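Local coordinates for protein putative oxidoreductase (Thermus thermophilus, PDB 2ISM) that is probably an oxidoreductase, built as a beta-propeller and carrying a calcium ion in its crystal structure, at residues B[25-30]-B[59-64]; B[37-42]-B[53-58]; B[80-85]-B[90-95]; B[318-323]-B[328-333]. One frame throughout, in Å; residues are numbered along the deposited sequence.

Contact 1 (B[25-30]-B[59-64]); sequences EVVGGL and GRLSTY
V27 and L61 face each other across a wide backbone gap, their CA atoms 8.3 Å apart and no hydrogen bond linking 25-30 to 59-64, so the two meet mainly through side chains. L61 does the bridging. Its CD1 methyl lies 3.6 Å from V27 CG2, the two side chains meeting at a slant, and the branch carbon L61 CG is almost as near the same methyl, at 3.7 Å. With CG1 of V27 lodged between the backbone N and the carbonyl carbon (chi1 64°), it is CG2 that is presented to the leucine. The fold is a beta-propeller, and the contact spans two adjacent blades at their outer strands: 23-27 is the outermost strand of the sheet that joins both ends of the chain, while 60-66 is the outermost strand of the next. Beyond the turn at G28 and G29, L30 brings CD2 to 4.0 Å from L61 CD1, which thus touches methyls of both residues. L30 is buried, and it also packs on I46 and V348; V27 reaches F56 and I46. L61 is only partly covered.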
# COMPACT_ATOMS: atom_id res chain seq x y z
N GLU B 25 -16.23 5.92 -5.63
CA GLU B 25 -16.47 7.36 -5.66
C GLU B 25 -16.76 7.90 -4.27
O GLU B 25 -17.65 7.41 -3.57
CB GLU B 25 -17.63 7.68 -6.60
CG GLU B 25 -18.08 9.14 -6.54
CD GLU B 25 -19.10 9.47 -7.61
OE1 GLU B 25 -19.75 10.53 -7.50
OE2 GLU B 25 -19.24 8.68 -8.57
N VAL B 26 -16.01 8.92 -3.87
CA VAL B 26 -16.19 9.55 -2.58
C VAL B 26 -17.23 10.66 -2.70
O VAL B 26 -18.13 10.76 -1.87
CB VAL B 26 -14.86 10.14 -2.06
CG1 VAL B 26 -15.07 10.82 -0.72
CG2 VAL B 26 -13.81 9.04 -1.94
N VAL B 27 -17.10 11.47 -3.74
CA VAL B 27 -18.03 12.57 -3.97
C VAL B 27 -17.84 13.10 -5.38
O VAL B 27 -16.74 13.01 -5.94
CB VAL B 27 -17.82 13.72 -2.93
CG1 VAL B 27 -16.44 14.34 -3.11
CG2 VAL B 27 -18.91 14.77 -3.09
N GLY B 28 -18.90 13.64 -5.97
CA GLY B 28 -18.81 14.17 -7.33
C GLY B 28 -19.52 15.50 -7.50
O GLY B 28 -19.92 16.14 -6.53
N GLY B 29 -19.66 15.92 -8.76
CA GLY B 29 -20.32 17.18 -9.06
C GLY B 29 -19.42 18.38 -8.85
O GLY B 29 -19.89 19.52 -8.87
N LEU B 30 -18.12 18.14 -8.65
CA LEU B 30 -17.15 19.22 -8.42
C LEU B 30 -16.65 19.84 -9.72
O LEU B 30 -16.64 19.19 -10.77
CB LEU B 30 -15.96 18.67 -7.62
CG LEU B 30 -16.28 18.02 -6.26
CD1 LEU B 30 -15.17 17.07 -5.87
CD2 LEU B 30 -16.48 19.10 -5.20
N GLY B 59 -20.63 12.40 4.53
CA GLY B 59 -21.48 12.36 3.36
C GLY B 59 -22.11 13.67 2.90
O GLY B 59 -22.99 13.66 2.04
N ARG B 60 -21.66 14.79 3.46
CA ARG B 60 -22.22 16.08 3.07
C ARG B 60 -21.18 17.06 2.55
O ARG B 60 -20.08 17.18 3.10
CB ARG B 60 -22.98 16.73 4.24
CG ARG B 60 -23.69 18.03 3.87
CD ARG B 60 -25.04 18.14 4.56
NE ARG B 60 -24.94 18.54 5.95
CZ ARG B 60 -25.79 18.16 6.90
NH1 ARG B 60 -26.80 17.36 6.62
NH2 ARG B 60 -25.62 18.59 8.15
N LEU B 61 -21.53 17.76 1.47
CA LEU B 61 -20.64 18.74 0.86
C LEU B 61 -21.09 20.14 1.26
O LEU B 61 -22.26 20.49 1.10
CB LEU B 61 -20.68 18.65 -0.66
CG LEU B 61 -19.52 18.01 -1.42
CD1 LEU B 61 -19.70 18.29 -2.92
CD2 LEU B 61 -18.19 18.58 -0.94
N SER B 62 -20.16 20.93 1.78
CA SER B 62 -20.47 22.29 2.18
C SER B 62 -19.35 23.20 1.68
O SER B 62 -18.35 22.73 1.15
CB SER B 62 -20.57 22.39 3.70
OG SER B 62 -19.34 22.11 4.33
N THR B 63 -19.54 24.51 1.84
CA THR B 63 -18.53 25.47 1.42
C THR B 63 -17.71 25.91 2.63
O THR B 63 -18.23 26.54 3.56
CB THR B 63 -19.16 26.69 0.75
OG1 THR B 63 -19.85 26.28 -0.44
CG2 THR B 63 -18.09 27.71 0.38
N TYR B 64 -16.43 25.56 2.61
CA TYR B 64 -15.52 25.91 3.69
C TYR B 64 -15.15 27.38 3.56
O TYR B 64 -15.08 28.11 4.56
CB TYR B 64 -14.25 25.05 3.59
CG TYR B 64 -13.24 25.31 4.67
CD1 TYR B 64 -13.43 24.84 5.97
CD2 TYR B 64 -12.08 26.03 4.39
CE1 TYR B 64 -12.48 25.08 6.96
CE2 TYR B 64 -11.13 26.28 5.37
CZ TYR B 64 -11.33 25.80 6.65
OH TYR B 64 -10.38 26.04 7.63

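Contact 2 (B[37-42]-B[53-58]); sequences AFLPDG and IRLFRE
L39 and L55 belong to segments that exchange no backbone hydrogen bond: strands 33-38 and 52-57 lie in one antiparallel propeller blade with strand 44-48 between them, and 37-42 leaves its strand through a type I turn from L39 to G42, closed by G42 N on L39 O at 2.9 Å. The contact is therefore made by side chains that reach past the middle strand at the end of the blade. L39 CD1 meets L55 CD1 at 3.7 Å, methyl to methyl, with the two side chains at about a right angle. L55 carries its CG opposite the backbone N (chi1 168°), which swings the methyl over to L39 although its CB does not point there. Both leucines are buried and share L45 of the intervening strand as a neighbour; L39 also packs on F86. Farther out, D41 and R57 form an exposed polar pair. R57 is stretched from CG to NE, and D41 OD2 sits over one face of its guanidinium, 4.0 Å from R57 NE and 4.2 Å from R57 NH2. The carboxylate and guanidinium planes are 84° apart, and no N-H of the arginine is aimed at the oxygen. This pairing is thus an attraction of opposite charges and falls short of a salt bridge; at an exposed position, and without a directed bond, it probably adds modestly to a contact whose buried part is the leucine pair.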
# COMPACT_ATOMS: atom_id res chain seq x y z
N ALA B 37 -7.07 18.13 0.90
CA ALA B 37 -6.45 18.31 2.21
C ALA B 37 -7.27 17.46 3.16
O ALA B 37 -8.49 17.56 3.20
CB ALA B 37 -6.49 19.77 2.63
N PHE B 38 -6.59 16.62 3.94
CA PHE B 38 -7.27 15.73 4.87
C PHE B 38 -7.22 16.30 6.29
O PHE B 38 -6.14 16.45 6.86
CB PHE B 38 -6.63 14.35 4.82
CG PHE B 38 -6.68 13.71 3.46
CD1 PHE B 38 -7.80 12.99 3.05
CD2 PHE B 38 -5.61 13.86 2.57
CE1 PHE B 38 -7.86 12.43 1.77
CE2 PHE B 38 -5.67 13.30 1.29
CZ PHE B 38 -6.80 12.59 0.89
N LEU B 39 -8.39 16.61 6.84
CA LEU B 39 -8.47 17.16 8.18
C LEU B 39 -8.28 16.05 9.20
O LEU B 39 -8.74 14.93 9.00
CB LEU B 39 -9.83 17.82 8.40
CG LEU B 39 -10.13 19.05 7.54
CD1 LEU B 39 -11.58 19.46 7.70
CD2 LEU B 39 -9.20 20.19 7.93
N PRO B 40 -7.59 16.35 10.31
CA PRO B 40 -7.35 15.35 11.36
C PRO B 40 -8.61 14.66 11.89
O PRO B 40 -8.57 13.50 12.27
CB PRO B 40 -6.62 16.16 12.44
CG PRO B 40 -7.10 17.57 12.22
CD PRO B 40 -7.09 17.68 10.71
N ASP B 41 -9.73 15.38 11.88
CA ASP B 41 -10.99 14.81 12.37
C ASP B 41 -11.74 13.97 11.34
O ASP B 41 -12.86 13.54 11.60
CB ASP B 41 -11.90 15.93 12.88
CG ASP B 41 -11.96 17.10 11.93
OD1 ASP B 41 -10.96 17.85 11.84
OD2 ASP B 41 -13.01 17.28 11.27
N GLY B 42 -11.14 13.74 10.18
CA GLY B 42 -11.79 12.93 9.17
C GLY B 42 -12.32 13.70 7.97
O GLY B 42 -12.44 13.15 6.88
N ILE B 53 -13.53 26.43 -1.79
CA ILE B 53 -12.86 25.37 -1.05
C ILE B 53 -14.03 24.64 -0.41
O ILE B 53 -14.74 25.22 0.43
CB ILE B 53 -11.95 25.90 0.07
CG1 ILE B 53 -10.77 26.66 -0.53
CG2 ILE B 53 -11.47 24.74 0.94
CD1 ILE B 53 -9.80 27.23 0.51
N ARG B 54 -14.26 23.40 -0.81
CA ARG B 54 -15.37 22.63 -0.27
C ARG B 54 -14.94 21.75 0.88
O ARG B 54 -13.78 21.37 0.99
CB ARG B 54 -15.98 21.74 -1.37
CG ARG B 54 -16.35 22.48 -2.64
CD ARG B 54 -17.42 23.53 -2.39
NE ARG B 54 -18.74 22.94 -2.23
CZ ARG B 54 -19.44 22.38 -3.21
NH1 ARG B 54 -18.95 22.34 -4.44
NH2 ARG B 54 -20.65 21.89 -2.97
N LEU B 55 -15.91 21.43 1.74
CA LEU B 55 -15.67 20.56 2.88
C LEU B 55 -16.58 19.36 2.71
O LEU B 55 -17.80 19.51 2.60
CB LEU B 55 -16.03 21.25 4.20
CG LEU B 55 -16.09 20.30 5.41
CD1 LEU B 55 -14.69 19.82 5.77
CD2 LEU B 55 -16.72 21.01 6.61
N PHE B 56 -16.00 18.17 2.66
CA PHE B 56 -16.79 16.95 2.55
C PHE B 56 -16.62 16.25 3.88
O PHE B 56 -15.50 15.95 4.30
CB PHE B 56 -16.29 16.05 1.42
CG PHE B 56 -17.17 14.86 1.18
CD1 PHE B 56 -18.47 15.02 0.71
CD2 PHE B 56 -16.71 13.58 1.45
CE1 PHE B 56 -19.31 13.92 0.52
CE2 PHE B 56 -17.54 12.47 1.27
CZ PHE B 56 -18.84 12.64 0.80
N ARG B 57 -17.74 16.02 4.56
CA ARG B 57 -17.71 15.40 5.88
C ARG B 57 -19.03 14.68 6.13
O ARG B 57 -20.10 15.24 5.92
CB ARG B 57 -17.49 16.47 6.94
CG ARG B 57 -17.23 15.96 8.34
CD ARG B 57 -17.38 17.09 9.35
NE ARG B 57 -16.96 16.70 10.69
CZ ARG B 57 -17.22 17.40 11.79
NH1 ARG B 57 -17.91 18.53 11.71
NH2 ARG B 57 -16.79 16.97 12.97
N GLU B 58 -18.94 13.43 6.59
CA GLU B 58 -20.13 12.65 6.89
C GLU B 58 -21.13 12.66 5.73
O GLU B 58 -22.32 12.91 5.93
CB GLU B 58 -20.79 13.18 8.16
CG GLU B 58 -20.00 12.90 9.43
CD GLU B 58 -20.50 13.70 10.62
OE1 GLU B 58 -21.69 14.10 10.61
OE2 GLU B 58 -19.72 13.92 11.56

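Contact 3 (B[80-85]-B[90-95]); sequences LALHPR and PYVYAY
H83 and Y93 come to lie side by side because H83 turns CG opposite its backbone N (chi1 -174°) while Y93 sets its CG beside the backbone N (chi1 -69°), so that imidazole and phenol extend in the same direction. They stand at the loop end of an antiparallel hairpin, strands 77-82 and 92-98, the first two strands of a four-stranded propeller blade. H83 CD2 is 3.5 Å from Y93 OH, and H83 CB meets the edge of the tyrosine ring near CE2. The hydroxyl itself is hydrogen-bonded to P176 O and R109 NH1. A81 and Y93 form the hydrogen-bonded pair, with A81 N to Y93 O at 2.9 Å and Y93 N to A81 O at 2.7 Å; H83 N reaches Y91 O just beyond. On the other face of the sheet, V92 divides its methyls between two leucines: CG1 touches L80 CD1 and CG2 touches L82 CD2, each at 3.8 Å. L80 CD1 also packs on A94 CB, and L45 of the preceding blade covers L80, L82 and V92. The imidazole is fixed from its own segment, R85 N donating to H83 ND1 at 2.9 Å, in the ring plane and nearly straight at 169°.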
# COMPACT_ATOMS: atom_id res chain seq x y z
N LEU B 80 -3.50 23.55 -2.33
CA LEU B 80 -4.09 23.66 -1.00
C LEU B 80 -3.27 22.80 -0.03
O LEU B 80 -2.89 21.68 -0.37
CB LEU B 80 -5.54 23.15 -1.03
CG LEU B 80 -6.45 23.38 0.17
CD1 LEU B 80 -6.85 24.84 0.23
CD2 LEU B 80 -7.69 22.50 0.02
N ALA B 81 -3.00 23.31 1.17
CA ALA B 81 -2.24 22.53 2.15
C ALA B 81 -2.45 23.04 3.57
O ALA B 81 -2.46 24.24 3.81
CB ALA B 81 -0.75 22.54 1.80
N LEU B 82 -2.61 22.11 4.50
CA LEU B 82 -2.81 22.48 5.90
C LEU B 82 -1.45 22.77 6.55
O LEU B 82 -0.44 22.20 6.16
CB LEU B 82 -3.48 21.33 6.68
CG LEU B 82 -4.80 20.76 6.16
CD1 LEU B 82 -5.23 19.61 7.05
CD2 LEU B 82 -5.87 21.84 6.13
N HIS B 83 -1.45 23.67 7.53
CA HIS B 83 -0.23 24.01 8.25
C HIS B 83 0.28 22.70 8.87
O HIS B 83 -0.52 21.88 9.30
CB HIS B 83 -0.53 25.04 9.34
CG HIS B 83 0.68 25.57 10.04
ND1 HIS B 83 1.46 24.79 10.87
CD2 HIS B 83 1.24 26.80 10.04
CE1 HIS B 83 2.45 25.51 11.35
NE2 HIS B 83 2.34 26.74 10.86
N PRO B 84 1.60 22.50 8.91
CA PRO B 84 2.16 21.27 9.49
C PRO B 84 1.66 20.96 10.91
O PRO B 84 1.53 19.79 11.28
CB PRO B 84 3.66 21.52 9.45
CG PRO B 84 3.82 22.32 8.21
CD PRO B 84 2.67 23.32 8.33
N ARG B 85 1.38 22.00 11.69
CA ARG B 85 0.90 21.83 13.06
C ARG B 85 -0.59 22.11 13.21
O ARG B 85 -1.05 22.53 14.28
CB ARG B 85 1.71 22.71 14.01
CG ARG B 85 3.21 22.40 14.00
CD ARG B 85 3.94 23.02 15.19
NE ARG B 85 3.95 24.48 15.17
CZ ARG B 85 4.55 25.21 14.24
NH1 ARG B 85 5.20 24.62 13.24
NH2 ARG B 85 4.52 26.53 14.31
N PRO B 90 -4.01 27.01 13.42
CA PRO B 90 -5.23 26.95 12.62
C PRO B 90 -4.92 27.73 11.35
O PRO B 90 -5.16 28.94 11.29
CB PRO B 90 -6.25 27.63 13.52
CG PRO B 90 -5.43 28.72 14.12
CD PRO B 90 -4.16 27.99 14.51
N TYR B 91 -4.44 27.04 10.33
CA TYR B 91 -4.10 27.73 9.09
C TYR B 91 -4.19 26.76 7.92
O TYR B 91 -3.69 25.64 7.98
CB TYR B 91 -2.78 28.49 9.04
CG TYR B 91 -2.68 29.58 10.09
CD1 TYR B 91 -3.49 30.71 10.02
CD2 TYR B 91 -1.80 29.46 11.17
CE1 TYR B 91 -3.43 31.70 11.00
CE2 TYR B 91 -1.74 30.44 12.16
CZ TYR B 91 -2.55 31.56 12.07
OH TYR B 91 -2.51 32.52 13.05
N VAL B 92 -4.86 27.21 6.87
CA VAL B 92 -5.01 26.44 5.64
C VAL B 92 -4.36 27.29 4.56
O VAL B 92 -4.70 28.47 4.39
CB VAL B 92 -6.50 26.22 5.28
CG1 VAL B 92 -6.61 25.52 3.93
CG2 VAL B 92 -7.19 25.39 6.35
N TYR B 93 -3.40 26.72 3.84
CA TYR B 93 -2.71 27.45 2.79
C TYR B 93 -3.33 27.17 1.44
O TYR B 93 -3.80 26.06 1.18
CB TYR B 93 -1.22 27.09 2.78
CG TYR B 93 -0.48 27.59 4.01
CD1 TYR B 93 0.40 28.67 3.92
CD2 TYR B 93 -0.69 27.01 5.26
CE1 TYR B 93 1.06 29.15 5.04
CE2 TYR B 93 -0.04 27.49 6.39
CZ TYR B 93 0.83 28.56 6.28
OH TYR B 93 1.47 29.04 7.40
N ALA B 94 -3.35 28.18 0.59
CA ALA B 94 -3.92 28.04 -0.74
C ALA B 94 -3.16 28.90 -1.73
O ALA B 94 -2.70 29.99 -1.39
CB ALA B 94 -5.39 28.44 -0.73
N TYR B 95 -3.02 28.38 -2.95
CA TYR B 95 -2.33 29.07 -4.04
C TYR B 95 -3.44 29.57 -4.96
O TYR B 95 -4.28 28.77 -5.38
CB TYR B 95 -1.44 28.08 -4.81
CG TYR B 95 -0.59 28.68 -5.91
CD1 TYR B 95 0.80 28.75 -5.78
CD2 TYR B 95 -1.16 29.15 -7.10
CE1 TYR B 95 1.60 29.26 -6.80
CE2 TYR B 95 -0.36 29.67 -8.13
CZ TYR B 95 1.01 29.72 -7.98
OH TYR B 95 1.81 30.21 -8.98

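Contact 4 (B[318-323]-B[328-333]); sequences REVQVG and LYVTTS
The antiparallel hairpin of strands 317-322 and 328-332 forms half of the propeller blade that N-terminal strand 23-27 completes, and its facing pairs include E319 with T331 and Q321 with Y329. The latter is a regular hydrogen-bonded pair, Q321 N to Y329 O at 2.9 Å and Y329 N to Q321 O at 2.7 Å. At E319 the pattern changes: T331 N binds E319 O from above the carbonyl plane, but E319 N goes to the side-chain T331 OG1 at 3.0 Å, while T331 O takes R318 N instead. T331 holds its OG1 between the backbone N and the carbonyl carbon (chi1 69°), and this hydroxyl also bonds P33 O. At the end of the hairpin R318 NE donates to S333 OG at 2.9 Å, in the guanidinium plane. On one sheet face V320 CG2 packs against L328 CD1 at 3.6 Å and V330 CG2 at 4.0 Å. On the other, E319 OE2 takes Q321 NE2 at 3.0 Å and also L36 N. D336 binds both R318 NH2 and S333 OG, so it probably balances the charge of the buried guanidinium, and with S333 OG limits its rotation.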
# COMPACT_ATOMS: atom_id res chain seq x y z
N ARG B 318 -6.25 14.74 -12.24
CA ARG B 318 -5.32 15.75 -11.73
C ARG B 318 -4.63 15.71 -10.36
O ARG B 318 -3.41 15.89 -10.27
CB ARG B 318 -6.14 17.04 -11.71
CG ARG B 318 -5.31 18.30 -11.51
CD ARG B 318 -6.17 19.56 -11.64
NE ARG B 318 -6.51 19.89 -13.03
CZ ARG B 318 -5.68 20.48 -13.88
NH1 ARG B 318 -4.45 20.81 -13.50
NH2 ARG B 318 -6.08 20.78 -15.11
N GLU B 319 -5.40 15.48 -9.30
CA GLU B 319 -4.84 15.43 -7.96
C GLU B 319 -4.66 13.95 -7.62
O GLU B 319 -5.39 13.09 -8.11
CB GLU B 319 -5.75 16.09 -6.90
CG GLU B 319 -5.40 15.75 -5.44
CD GLU B 319 -4.09 16.37 -4.96
OE1 GLU B 319 -3.05 16.12 -5.60
OE2 GLU B 319 -4.11 17.10 -3.95
N VAL B 320 -3.67 13.66 -6.79
CA VAL B 320 -3.40 12.30 -6.33
C VAL B 320 -2.62 12.39 -5.03
O VAL B 320 -1.52 12.96 -4.99
CB VAL B 320 -2.62 11.46 -7.39
CG1 VAL B 320 -1.40 12.21 -7.87
CG2 VAL B 320 -2.22 10.12 -6.79
N GLN B 321 -3.20 11.86 -3.96
CA GLN B 321 -2.59 11.89 -2.64
C GLN B 321 -2.95 10.67 -1.83
O GLN B 321 -4.04 10.11 -1.97
CB GLN B 321 -3.05 13.11 -1.85
CG GLN B 321 -2.35 14.41 -2.17
CD GLN B 321 -2.44 15.38 -1.01
OE1 GLN B 321 -1.77 15.21 0.01
NE2 GLN B 321 -3.30 16.39 -1.14
N VAL B 322 -2.04 10.27 -0.95
CA VAL B 322 -2.28 9.13 -0.08
C VAL B 322 -3.02 9.69 1.13
O VAL B 322 -2.56 10.65 1.74
CB VAL B 322 -0.96 8.48 0.38
CG1 VAL B 322 -1.26 7.28 1.28
CG2 VAL B 322 -0.15 8.05 -0.82
N GLY B 323 -4.17 9.10 1.45
CA GLY B 323 -4.94 9.57 2.59
C GLY B 323 -4.45 9.00 3.91
O GLY B 323 -3.64 8.08 3.92
N LEU B 328 -5.32 5.56 -1.68
CA LEU B 328 -4.87 6.55 -2.64
C LEU B 328 -6.07 7.32 -3.18
O LEU B 328 -7.01 6.73 -3.72
CB LEU B 328 -4.13 5.88 -3.80
CG LEU B 328 -3.49 6.82 -4.83
CD1 LEU B 328 -2.38 7.63 -4.16
CD2 LEU B 328 -2.93 6.02 -5.99
N TYR B 329 -6.03 8.64 -3.04
CA TYR B 329 -7.12 9.50 -3.52
C TYR B 329 -6.73 10.18 -4.83
O TYR B 329 -5.61 10.65 -4.99
CB TYR B 329 -7.46 10.55 -2.46
CG TYR B 329 -8.20 10.00 -1.27
CD1 TYR B 329 -9.58 10.17 -1.16
CD2 TYR B 329 -7.54 9.28 -0.28
CE1 TYR B 329 -10.28 9.64 -0.08
CE2 TYR B 329 -8.24 8.75 0.81
CZ TYR B 329 -9.61 8.93 0.90
OH TYR B 329 -10.31 8.41 1.96
N VAL B 330 -7.67 10.23 -5.76
CA VAL B 330 -7.43 10.86 -7.05
C VAL B 330 -8.65 11.70 -7.43
O VAL B 330 -9.77 11.37 -7.04
CB VAL B 330 -7.19 9.79 -8.14
CG1 VAL B 330 -7.03 10.45 -9.50
CG2 VAL B 330 -5.94 8.98 -7.80
N THR B 331 -8.42 12.79 -8.16
CA THR B 331 -9.54 13.63 -8.60
C THR B 331 -9.55 13.70 -10.12
O THR B 331 -8.52 13.54 -10.77
CB THR B 331 -9.44 15.07 -8.04
OG1 THR B 331 -8.34 15.76 -8.65
CG2 THR B 331 -9.27 15.04 -6.53
N THR B 332 -10.74 13.92 -10.68
CA THR B 332 -10.87 14.02 -12.13
C THR B 332 -10.89 15.49 -12.54
O THR B 332 -11.23 16.37 -11.73
CB THR B 332 -12.15 13.32 -12.62
OG1 THR B 332 -13.29 13.95 -12.04
CG2 THR B 332 -12.14 11.85 -12.22
N SER B 333 -10.53 15.76 -13.78
CA SER B 333 -10.46 17.13 -14.27
C SER B 333 -11.27 17.41 -15.53
O SER B 333 -11.09 18.44 -16.18
CB SER B 333 -8.99 17.55 -14.35
OG SER B 333 -8.85 18.94 -14.52

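All four contacts lie in three consecutive blades. Contact 2 is nested in the chain loop closed by contact 1, their centres 10 Å apart, and they share a sheet: S62 O meets L55 N at 2.8 Å and Y64 N meets I53 O at 2.8 Å, both probable hydrogen bonds. Contact 2 sits between the hairpins of contacts 3 and 4, with centres 13 and 14 Å away. It touches the first through A37 and I53 on L80, and the second through F38, whose ring meets Y329 edge-to-face. Contacts 3 and 4 do not touch, their nearest atoms being about 5 Å apart. The calcium ligands E233 and Y243 belong to none of these segments.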